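Local coordinates for protein vibralactone Cyclase (Boreostereum vibrans, PDB 6KD0) that probably catalyses, as an alpha/beta hydrolase-fold cyclase, the ring closure that forms the fused bicyclic beta-lactone of vibralactone, at residues A[148-153]-A[191-196]; A[101-106]-A[111-116]; A[312-317]-A[324-329]. One frame throughout, in Å; residues are numbered along the deposited sequence.

Contact 1. Residues A[148-153]-A[191-196]; sequences DVYAGL and RDDPFF
Tyr150 and Phe196 reach toward each other from opposite directions, and the phenol end of the tyrosine passes the CE2 corner of the phenylalanine, with Tyr150 CZ 3.6 Å from Phe196 CE2. The rings neither stack nor meet edge to face: their planes are inclined at 58° and their centroids lie 5.7 Å apart. Tyr150 OH sits at the rim of the Phe196 ring, near its plane. The same hydroxyl donates to Asp193 OD2 over 2.7 Å, using the lone pair of that oxygen directed away from OD1. Asp193 OD2 lies at the edge of the Tyr150 ring, with phenol and carboxylate nearly coplanar (24°). CG of Tyr150 is trans to the backbone N (chi1 -165°), which carries the hydroxyl off helix 144-158 to the turn that follows helix 178-192. These two helices belong to the alpha/beta hydrolase fold and pack side by side against its central sheet, and Trp189 of the second adds an edge-to-face ring contact to Tyr150. Asp193 has a second task: OD1 accepts a hydrogen bond of 2.9 Å from the backbone N of Phe195, closing an Asx turn, and both carboxylate oxygens are thereby engaged. One face of Phe196 is overlaid by Phe195 CD2. At the far end of the Phe196 ring, Leu153 CG and CD2 each lie 3.8 Å from Phe196 CZ, and Phe171 of strand 171-176 touches both residues.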
loop_
_atom_site.group_PDB
_atom_site.type_symbol
_atom_site.label_atom_id
_atom_site.label_comp_id
_atom_site.label_asym_id
_atom_site.label_seq_id
_atom_site.Cartn_x
_atom_site.Cartn_y
_atom_site.Cartn_z
ATOM N N ASP A 148 6.405 1.141 13.580
ATOM C CA ASP A 148 6.829 -0.220 13.235
ATOM C C ASP A 148 7.245 -0.314 11.774
ATOM O O ASP A 148 8.258 -0.941 11.447
ATOM C CB ASP A 148 5.715 -1.235 13.495
ATOM C CG ASP A 148 5.459 -1.483 14.988
ATOM O OD1 ASP A 148 6.191 -0.951 15.856
ATOM O OD2 ASP A 148 4.501 -2.230 15.281
ATOM N N VAL A 149 6.457 0.279 10.879
ATOM C CA VAL A 149 6.804 0.263 9.458
ATOM C C VAL A 149 8.166 0.909 9.249
ATOM O O VAL A 149 9.011 0.412 8.482
ATOM C CB VAL A 149 5.702 0.965 8.644
ATOM C CG1 VAL A 149 6.150 1.205 7.199
ATOM C CG2 VAL A 149 4.395 0.126 8.681
ATOM N N TYR A 150 8.425 1.999 9.968
ATOM C CA TYR A 150 9.695 2.696 9.808
ATOM C C TYR A 150 10.849 1.881 10.370
ATOM O O TYR A 150 11.928 1.821 9.770
ATOM C CB TYR A 150 9.628 4.056 10.492
ATOM C CG TYR A 150 10.746 4.979 10.079
ATOM C CD1 TYR A 150 10.816 5.466 8.779
ATOM C CD2 TYR A 150 11.704 5.388 10.986
ATOM C CE1 TYR A 150 11.827 6.324 8.403
ATOM C CE2 TYR A 150 12.722 6.249 10.610
ATOM C CZ TYR A 150 12.777 6.705 9.330
ATOM O OH TYR A 150 13.782 7.575 8.969
ATOM N N ALA A 151 10.663 1.284 11.548
ATOM C CA ALA A 151 11.707 0.423 12.103
ATOM C C ALA A 151 12.045 -0.721 11.145
ATOM O O ALA A 151 13.218 -1.075 10.966
ATOM C CB ALA A 151 11.262 -0.114 13.457
ATOM N N GLY A 152 11.022 -1.302 10.521
ATOM C CA GLY A 152 11.251 -2.350 9.547
ATOM C C GLY A 152 12.009 -1.852 8.340
ATOM O O GLY A 152 12.848 -2.569 7.785
ATOM N N LEU A 153 11.722 -0.610 7.913
ATOM C CA LEU A 153 12.415 -0.025 6.764
ATOM C C LEU A 153 13.890 0.175 7.087
ATOM O O LEU A 153 14.765 -0.122 6.262
ATOM C CB LEU A 153 11.759 1.304 6.380
ATOM C CG LEU A 153 12.274 2.005 5.114
ATOM C CD1 LEU A 153 11.988 1.147 3.883
ATOM C CD2 LEU A 153 11.674 3.408 4.946
ATOM N N ARG A 191 13.248 10.645 4.074
ATOM C CA ARG A 191 13.863 11.777 3.402
ATOM C C ARG A 191 14.623 12.625 4.400
ATOM O O ARG A 191 15.760 13.037 4.142
ATOM C CB ARG A 191 12.798 12.618 2.698
ATOM C CG ARG A 191 13.352 13.895 2.084
ATOM C CD ARG A 191 12.228 14.867 1.783
ATOM N NE ARG A 191 11.527 15.231 3.012
ATOM C CZ ARG A 191 10.331 15.806 3.059
ATOM N NH1 ARG A 191 9.689 16.109 1.939
ATOM N NH2 ARG A 191 9.782 16.091 4.233
ATOM N N ASP A 192 14.036 12.845 5.572
ATOM C CA ASP A 192 14.683 13.747 6.521
ATOM C C ASP A 192 15.703 13.078 7.443
ATOM O O ASP A 192 16.436 13.777 8.151
ATOM C CB ASP A 192 13.607 14.447 7.336
ATOM C CG ASP A 192 12.704 15.285 6.463
ATOM O OD1 ASP A 192 13.202 15.756 5.400
ATOM O OD2 ASP A 192 11.510 15.438 6.805
ATOM N N ASP A 193 15.821 11.762 7.416
ATOM C CA ASP A 193 16.619 11.054 8.412
ATOM C C ASP A 193 18.005 10.758 7.847
ATOM O O ASP A 193 18.113 10.024 6.853
ATOM C CB ASP A 193 15.913 9.767 8.804
ATOM C CG ASP A 193 16.560 9.051 9.985
ATOM O OD1 ASP A 193 17.713 9.356 10.355
ATOM O OD2 ASP A 193 15.895 8.159 10.554
ATOM N N PRO A 194 19.087 11.279 8.445
ATOM C CA PRO A 194 20.422 10.988 7.905
ATOM C C PRO A 194 20.768 9.508 7.915
ATOM O O PRO A 194 21.679 9.107 7.181
ATOM C CB PRO A 194 21.371 11.804 8.802
ATOM C CG PRO A 194 20.601 12.220 9.966
ATOM C CD PRO A 194 19.134 12.164 9.625
ATOM N N PHE A 195 20.041 8.678 8.676
ATOM C CA PHE A 195 20.253 7.228 8.630
ATOM C C PHE A 195 20.208 6.692 7.205
ATOM O O PHE A 195 20.902 5.725 6.876
ATOM C CB PHE A 195 19.196 6.504 9.464
ATOM C CG PHE A 195 19.288 5.005 9.382
ATOM C CD1 PHE A 195 20.142 4.309 10.221
ATOM C CD2 PHE A 195 18.531 4.293 8.454
ATOM C CE1 PHE A 195 20.234 2.927 10.151
ATOM C CE2 PHE A 195 18.618 2.919 8.374
ATOM C CZ PHE A 195 19.471 2.230 9.230
ATOM N N PHE A 196 19.371 7.284 6.362
ATOM C CA PHE A 196 19.134 6.796 5.009
ATOM C C PHE A 196 20.001 7.492 3.971
ATOM O O PHE A 196 19.830 7.223 2.778
ATOM C CB PHE A 196 17.653 6.972 4.632
ATOM C CG PHE A 196 16.738 5.956 5.277
ATOM C CD1 PHE A 196 16.625 4.681 4.756
ATOM C CD2 PHE A 196 16.026 6.274 6.420
ATOM C CE1 PHE A 196 15.803 3.748 5.355
ATOM C CE2 PHE A 196 15.199 5.348 7.025
ATOM C CZ PHE A 196 15.088 4.084 6.498
#

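Contact 2. Residues A[101-106]-A[111-116]; sequences VHCGGW and YEMDDY
The imidazole of His102 has Met113 SD obliquely beside it, 4.3 Å from the ring centroid and 50° off the normal, while Tyr134 stacks on the ring. At its edge, in the ring plane, ND1 donates to Cys103 O over 2.6 Å. The His-Cys-Gly-Gly sequence directly after strand 97-101 resembles the HGGG motif of hormone-sensitive-lipase-like alpha/beta hydrolases, whose backbone N-H groups help to form the oxyanion hole; a similar role is probable here, since Cys103 also touches Gln176 at the presumed nucleophile elbow. Chi1 of 74° sets CG of His102 between the backbone N and the carbonyl carbon, folding the ring back to the carbonyl of the next residue. Met113 crosses the His102 side chain obliquely: its sulfur lies 3.3 Å from Cys103 O, and its methyl CE packs 3.6 Å from Cys103 SG. An alanine in place of His102 removes the ND1 donor and the ring beside Met113 SD, which would probably leave Cys103 O without its side-chain partner and the loop freer to shift. Trp42 of helix 35-54 touches both Cys103 and Met113. Beyond the methionine, Asp114 OD2 comes 3.3 Å from His102 CB. A water molecule then joins the segments, accepting from Cys103 N at 2.9 Å and donating to Asp114 OD2 at 2.7 Å.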
loop_
_atom_site.group_PDB
_atom_site.type_symbol
_atom_site.label_atom_id
_atom_site.label_comp_id
_atom_site.label_asym_id
_atom_site.label_seq_id
_atom_site.Cartn_x
_atom_site.Cartn_y
_atom_site.Cartn_z
ATOM N N VAL A 101 4.194 -2.761 2.271
ATOM C CA VAL A 101 3.360 -2.509 3.448
ATOM C C VAL A 101 1.917 -2.890 3.131
ATOM O O VAL A 101 1.232 -2.217 2.337
ATOM C CB VAL A 101 3.442 -1.051 3.907
ATOM C CG1 VAL A 101 2.859 -0.921 5.328
ATOM C CG2 VAL A 101 4.875 -0.574 3.843
ATOM N N HIS A 102 1.422 -3.910 3.839
ATOM C CA HIS A 102 0.114 -4.494 3.559
ATOM C C HIS A 102 -1.038 -3.584 4.000
ATOM O O HIS A 102 -0.878 -2.647 4.793
ATOM C CB HIS A 102 -0.001 -5.869 4.247
ATOM C CG HIS A 102 -0.174 -5.783 5.731
ATOM N ND1 HIS A 102 -1.364 -5.413 6.321
ATOM C CD2 HIS A 102 0.688 -6.033 6.746
ATOM C CE1 HIS A 102 -1.219 -5.409 7.637
ATOM N NE2 HIS A 102 0.017 -5.786 7.920
ATOM N N CYS A 103 -2.229 -3.921 3.513
ATOM C CA CYS A 103 -3.445 -3.155 3.735
ATOM C C CYS A 103 -4.143 -3.580 5.024
ATOM O O CYS A 103 -3.677 -4.453 5.774
ATOM C CB CYS A 103 -4.403 -3.335 2.564
ATOM S SG CYS A 103 -5.303 -4.925 2.648
ATOM N N GLY A 104 -5.299 -2.961 5.260
ATOM C CA GLY A 104 -6.205 -3.437 6.285
ATOM C C GLY A 104 -6.819 -2.369 7.161
ATOM O O GLY A 104 -7.252 -2.688 8.274
ATOM N N GLY A 105 -6.872 -1.115 6.692
ATOM C CA GLY A 105 -7.506 -0.061 7.482
ATOM C C GLY A 105 -6.802 0.250 8.791
ATOM O O GLY A 105 -7.410 0.866 9.679
ATOM N N TRP A 106 -5.528 -0.161 8.923
ATOM C CA TRP A 106 -4.674 -0.082 10.119
ATOM C C TRP A 106 -5.044 -1.098 11.195
ATOM O O TRP A 106 -4.285 -1.275 12.157
ATOM C CB TRP A 106 -4.667 1.311 10.752
ATOM C CG TRP A 106 -4.270 2.413 9.833
ATOM C CD1 TRP A 106 -3.045 2.581 9.213
ATOM C CD2 TRP A 106 -5.079 3.528 9.440
ATOM N NE1 TRP A 106 -3.066 3.729 8.437
ATOM C CE2 TRP A 106 -4.295 4.332 8.572
ATOM C CE3 TRP A 106 -6.393 3.927 9.733
ATOM C CZ2 TRP A 106 -4.787 5.503 7.991
ATOM C CZ3 TRP A 106 -6.879 5.094 9.156
ATOM C CH2 TRP A 106 -6.075 5.866 8.289
ATOM N N TYR A 111 1.518 -10.318 6.883
ATOM C CA TYR A 111 2.178 -10.705 5.623
ATOM C C TYR A 111 1.350 -11.682 4.765
ATOM O O TYR A 111 1.559 -11.763 3.537
ATOM C CB TYR A 111 3.541 -11.326 5.945
ATOM C CG TYR A 111 3.354 -12.729 6.490
ATOM C CD1 TYR A 111 2.970 -12.928 7.813
ATOM C CD2 TYR A 111 3.498 -13.851 5.672
ATOM C CE1 TYR A 111 2.748 -14.226 8.323
ATOM C CE2 TYR A 111 3.288 -15.138 6.167
ATOM C CZ TYR A 111 2.920 -15.313 7.484
ATOM O OH TYR A 111 2.712 -16.588 7.955
ATOM N N GLU A 112 0.404 -12.418 5.367
ATOM C CA GLU A 112 -0.335 -13.419 4.595
ATOM C C GLU A 112 -1.078 -12.793 3.427
ATOM O O GLU A 112 -1.136 -13.386 2.336
ATOM C CB GLU A 112 -1.312 -14.169 5.490
ATOM C CG GLU A 112 -0.639 -15.096 6.462
ATOM C CD GLU A 112 -1.623 -15.699 7.434
ATOM O OE1 GLU A 112 -2.503 -16.448 6.970
ATOM O OE2 GLU A 112 -1.529 -15.403 8.644
ATOM N N MET A 113 -1.557 -11.556 3.614
ATOM C CA MET A 113 -2.329 -10.859 2.591
ATOM C C MET A 113 -1.631 -10.860 1.241
ATOM O O MET A 113 -2.263 -11.086 0.201
ATOM C CB MET A 113 -2.582 -9.426 3.029
ATOM C CG MET A 113 -3.605 -9.326 4.147
ATOM S SD MET A 113 -3.596 -7.647 4.786
ATOM C CE MET A 113 -5.311 -7.453 5.264
ATOM N N ASP A 114 -0.329 -10.593 1.230
ATOM C CA ASP A 114 0.330 -10.397 -0.053
ATOM C C ASP A 114 1.376 -11.462 -0.291
ATOM O O ASP A 114 2.168 -11.348 -1.241
ATOM C CB ASP A 114 0.933 -8.991 -0.136
ATOM C CG ASP A 114 -0.092 -7.919 0.184
ATOM O OD1 ASP A 114 -1.013 -7.713 -0.645
ATOM O OD2 ASP A 114 -0.002 -7.303 1.271
ATOM N N ASP A 115 1.363 -12.517 0.527
ATOM C CA ASP A 115 2.447 -13.495 0.473
ATOM C C ASP A 115 2.629 -14.064 -0.938
ATOM O O ASP A 115 3.726 -13.997 -1.514
ATOM C CB ASP A 115 2.167 -14.599 1.491
ATOM C CG ASP A 115 3.350 -15.506 1.714
ATOM O OD1 ASP A 115 4.399 -15.030 2.197
ATOM O OD2 ASP A 115 3.216 -16.709 1.423
ATOM N N TYR A 116 1.560 -14.594 -1.528
ATOM C CA TYR A 116 1.693 -15.161 -2.870
ATOM C C TYR A 116 2.092 -14.094 -3.878
ATOM O O TYR A 116 2.993 -14.320 -4.701
ATOM C CB TYR A 116 0.399 -15.857 -3.296
ATOM C CG TYR A 116 0.222 -17.233 -2.675
ATOM C CD1 TYR A 116 0.904 -17.592 -1.513
ATOM C CD2 TYR A 116 -0.639 -18.159 -3.237
ATOM C CE1 TYR A 116 0.738 -18.847 -0.935
ATOM C CE2 TYR A 116 -0.807 -19.412 -2.679
ATOM C CZ TYR A 116 -0.122 -19.751 -1.532
ATOM O OH TYR A 116 -0.302 -20.987 -0.983
HETATM O O HOH W 1 -2.249 -5.722 1.270
#

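Contact 3. Residues A[312-317]-A[324-329]; sequences AFHMLF and QKFQEE
Gln327 OE1 accepts a hydrogen bond of 2.7 Å from a water molecule that is also bonded to His314 NE2, at 2.9 Å, so a single water bridges the two side chains. The water lies at the edge of the imidazole, in its plane. Gln327 OE1 itself approaches the same rim, 3.6 Å from His314 CD2, and the amide and imidazole planes are nearly parallel. A bend at chi2 (64°) turns the amide of Gln327 back to the histidine, and Arg318 touches this side chain as well. Across the His314 ring lies Phe326, whose CD1 stands over the centre of one face, 3.5 Å from His314 CG; Met315 CG lies over the opposite face, nearer the rim, so the imidazole is held between two side chains. The His314 and Phe326 planes are inclined at 31°, too oblique for a true stack. In the alpha/beta hydrolase fold this is the region after strand 301-307, the edge strand of the central sheet, where the loop with the presumed catalytic histidine runs into the short helix 313-316 and the chain turns into the long C-terminal helix 321-338. Phe313, on the first of these helices, completes an aromatic cluster with His314 and Phe326. Its edge is directed at the face of Phe326 in an offset edge-to-face pair, with planes at 85° and Phe313 CE1 3.8 Å from Phe326 CD2. His314 CB in turn lies over the centre of the Phe313 ring. Behind the cluster is the central sheet: Phe313 and Phe326 both touch Cys278 of strand 273-278, and Phe326 also meets Met276 and the ring of Tyr306.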
loop_
_atom_site.group_PDB
_atom_site.type_symbol
_atom_site.label_atom_id
_atom_site.label_comp_id
_atom_site.label_asym_id
_atom_site.label_seq_id
_atom_site.Cartn_x
_atom_site.Cartn_y
_atom_site.Cartn_z
ATOM N N ALA A 312 -9.853 -1.690 -3.392
ATOM C CA ALA A 312 -9.305 -3.030 -3.193
ATOM C C ALA A 312 -10.075 -4.109 -3.935
ATOM O O ALA A 312 -10.077 -5.269 -3.496
ATOM C CB ALA A 312 -9.251 -3.408 -1.711
ATOM N N PHE A 313 -10.751 -3.750 -5.036
ATOM C CA PHE A 313 -11.492 -4.749 -5.802
ATOM C C PHE A 313 -10.576 -5.841 -6.332
ATOM O O PHE A 313 -11.029 -6.969 -6.545
ATOM C CB PHE A 313 -12.233 -4.095 -6.962
ATOM C CG PHE A 313 -11.380 -3.934 -8.188
ATOM C CD1 PHE A 313 -10.486 -2.878 -8.289
ATOM C CD2 PHE A 313 -11.450 -4.856 -9.222
ATOM C CE1 PHE A 313 -9.684 -2.738 -9.419
ATOM C CE2 PHE A 313 -10.648 -4.723 -10.340
ATOM C CZ PHE A 313 -9.766 -3.665 -10.437
ATOM N N HIS A 314 -9.287 -5.534 -6.563
ATOM C CA HIS A 314 -8.386 -6.549 -7.097
ATOM C C HIS A 314 -7.964 -7.576 -6.058
ATOM O O HIS A 314 -7.505 -8.652 -6.436
ATOM C CB HIS A 314 -7.161 -5.894 -7.761
ATOM C CG HIS A 314 -6.038 -5.552 -6.830
ATOM N ND1 HIS A 314 -6.121 -4.541 -5.896
ATOM C CD2 HIS A 314 -4.782 -6.047 -6.736
ATOM C CE1 HIS A 314 -4.974 -4.450 -5.249
ATOM N NE2 HIS A 314 -4.145 -5.352 -5.738
ATOM N N MET A 315 -8.118 -7.286 -4.765
ATOM C CA MET A 315 -7.817 -8.257 -3.718
ATOM C C MET A 315 -8.990 -9.170 -3.439
ATOM O O MET A 315 -8.803 -10.316 -3.011
ATOM C CB MET A 315 -7.438 -7.552 -2.414
ATOM C CG MET A 315 -6.195 -6.680 -2.513
ATOM S SD MET A 315 -4.695 -7.599 -2.901
ATOM C CE MET A 315 -4.472 -8.508 -1.370
ATOM N N LEU A 316 -10.194 -8.684 -3.671
ATOM C CA LEU A 316 -11.383 -9.482 -3.440
ATOM C C LEU A 316 -11.892 -10.173 -4.693
ATOM O O LEU A 316 -12.634 -11.154 -4.577
ATOM C CB LEU A 316 -12.488 -8.604 -2.852
ATOM C CG LEU A 316 -12.420 -8.499 -1.325
ATOM C CD1 LEU A 316 -11.275 -7.562 -0.849
ATOM C CD2 LEU A 316 -13.747 -8.072 -0.766
ATOM N N PHE A 317 -11.511 -9.705 -5.882
ATOM C CA PHE A 317 -12.032 -10.263 -7.126
ATOM C C PHE A 317 -10.904 -10.481 -8.124
ATOM O O PHE A 317 -11.018 -10.132 -9.294
ATOM C CB PHE A 317 -13.102 -9.342 -7.706
ATOM C CG PHE A 317 -14.217 -9.040 -6.748
ATOM C CD1 PHE A 317 -15.225 -9.959 -6.535
ATOM C CD2 PHE A 317 -14.245 -7.846 -6.039
ATOM C CE1 PHE A 317 -16.257 -9.699 -5.643
ATOM C CE2 PHE A 317 -15.279 -7.571 -5.142
ATOM C CZ PHE A 317 -16.285 -8.502 -4.941
ATOM N N GLN A 324 -6.729 -8.644 -12.666
ATOM C CA GLN A 324 -5.424 -9.114 -13.100
ATOM C C GLN A 324 -4.654 -7.988 -13.764
ATOM O O GLN A 324 -3.436 -7.868 -13.585
ATOM C CB GLN A 324 -5.585 -10.309 -14.039
ATOM C CG GLN A 324 -5.906 -11.580 -13.275
ATOM C CD GLN A 324 -6.568 -12.628 -14.140
ATOM O OE1 GLN A 324 -7.767 -12.891 -14.027
ATOM N NE2 GLN A 324 -5.792 -13.224 -15.014
ATOM N N LYS A 325 -5.352 -7.123 -14.502
ATOM C CA LYS A 325 -4.653 -6.013 -15.143
ATOM C C LYS A 325 -4.138 -5.036 -14.095
ATOM O O LYS A 325 -3.029 -4.503 -14.221
ATOM C CB LYS A 325 -5.571 -5.315 -16.143
ATOM C CG LYS A 325 -4.852 -4.287 -16.995
ATOM C CD LYS A 325 -5.727 -3.780 -18.135
ATOM C CE LYS A 325 -5.090 -2.583 -18.849
ATOM N NZ LYS A 325 -5.932 -1.353 -18.710
ATOM N N PHE A 326 -4.937 -4.800 -13.053
ATOM C CA PHE A 326 -4.491 -3.974 -11.933
ATOM C C PHE A 326 -3.200 -4.521 -11.319
ATOM O O PHE A 326 -2.252 -3.770 -11.052
ATOM C CB PHE A 326 -5.609 -3.882 -10.884
ATOM C CG PHE A 326 -5.375 -2.821 -9.817
ATOM C CD1 PHE A 326 -4.508 -3.052 -8.754
ATOM C CD2 PHE A 326 -6.035 -1.603 -9.880
ATOM C CE1 PHE A 326 -4.293 -2.064 -7.768
ATOM C CE2 PHE A 326 -5.835 -0.620 -8.906
ATOM C CZ PHE A 326 -4.966 -0.856 -7.855
ATOM N N GLN A 327 -3.136 -5.833 -11.092
ATOM C CA GLN A 327 -1.898 -6.375 -10.522
ATOM C C GLN A 327 -0.739 -6.280 -11.514
ATOM O O GLN A 327 0.400 -5.971 -11.123
ATOM C CB GLN A 327 -2.078 -7.813 -10.046
ATOM C CG GLN A 327 -0.846 -8.351 -9.312
ATOM C CD GLN A 327 -0.537 -7.603 -8.012
ATOM O OE1 GLN A 327 -1.371 -6.860 -7.484
ATOM N NE2 GLN A 327 0.657 -7.816 -7.484
ATOM N N GLU A 328 -1.015 -6.510 -12.804
ATOM C CA GLU A 328 0.024 -6.389 -13.827
ATOM C C GLU A 328 0.566 -4.968 -13.897
ATOM O O GLU A 328 1.774 -4.763 -14.042
ATOM C CB GLU A 328 -0.519 -6.810 -15.193
ATOM C CG GLU A 328 -0.782 -8.304 -15.336
ATOM C CD GLU A 328 -1.632 -8.627 -16.569
ATOM O OE1 GLU A 328 -1.790 -7.730 -17.431
ATOM O OE2 GLU A 328 -2.143 -9.766 -16.672
ATOM N N GLU A 329 -0.315 -3.973 -13.793
ATOM C CA GLU A 329 0.126 -2.583 -13.819
ATOM C C GLU A 329 0.833 -2.185 -12.524
ATOM O O GLU A 329 1.726 -1.326 -12.552
ATOM C CB GLU A 329 -1.055 -1.662 -14.097
ATOM C CG GLU A 329 -0.650 -0.188 -14.192
ATOM C CD GLU A 329 -1.591 0.628 -15.061
ATOM O OE1 GLU A 329 -1.187 1.736 -15.496
ATOM O OE2 GLU A 329 -2.736 0.166 -15.296
HETATM O O HOH W 2 -1.340 -5.584 -5.059
#

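How the contacts relate
Along the chain contact 2 closes first, then contact 1, then contact 3. Contact 2 lies nearest the middle of the protein, its centre about 20 Å from that of contact 1 and about 14 Å from that of contact 3; the centres of contacts 1 and 3 are about 29 Å apart, on opposite sides of the chain's centre. Strand 97-101 belongs to the central sheet on which the helices of contacts 1 and 3 pack. Its end, just before the probable oxyanion loop, meets helix 144-158 (Val101 CG1 to Val149 CG2, 3.8 Å), and the start of helix 115-125 meets helix 313-316, just past the presumed catalytic histidine (Asp114 OD1 to Met315 CE, 3.6 Å).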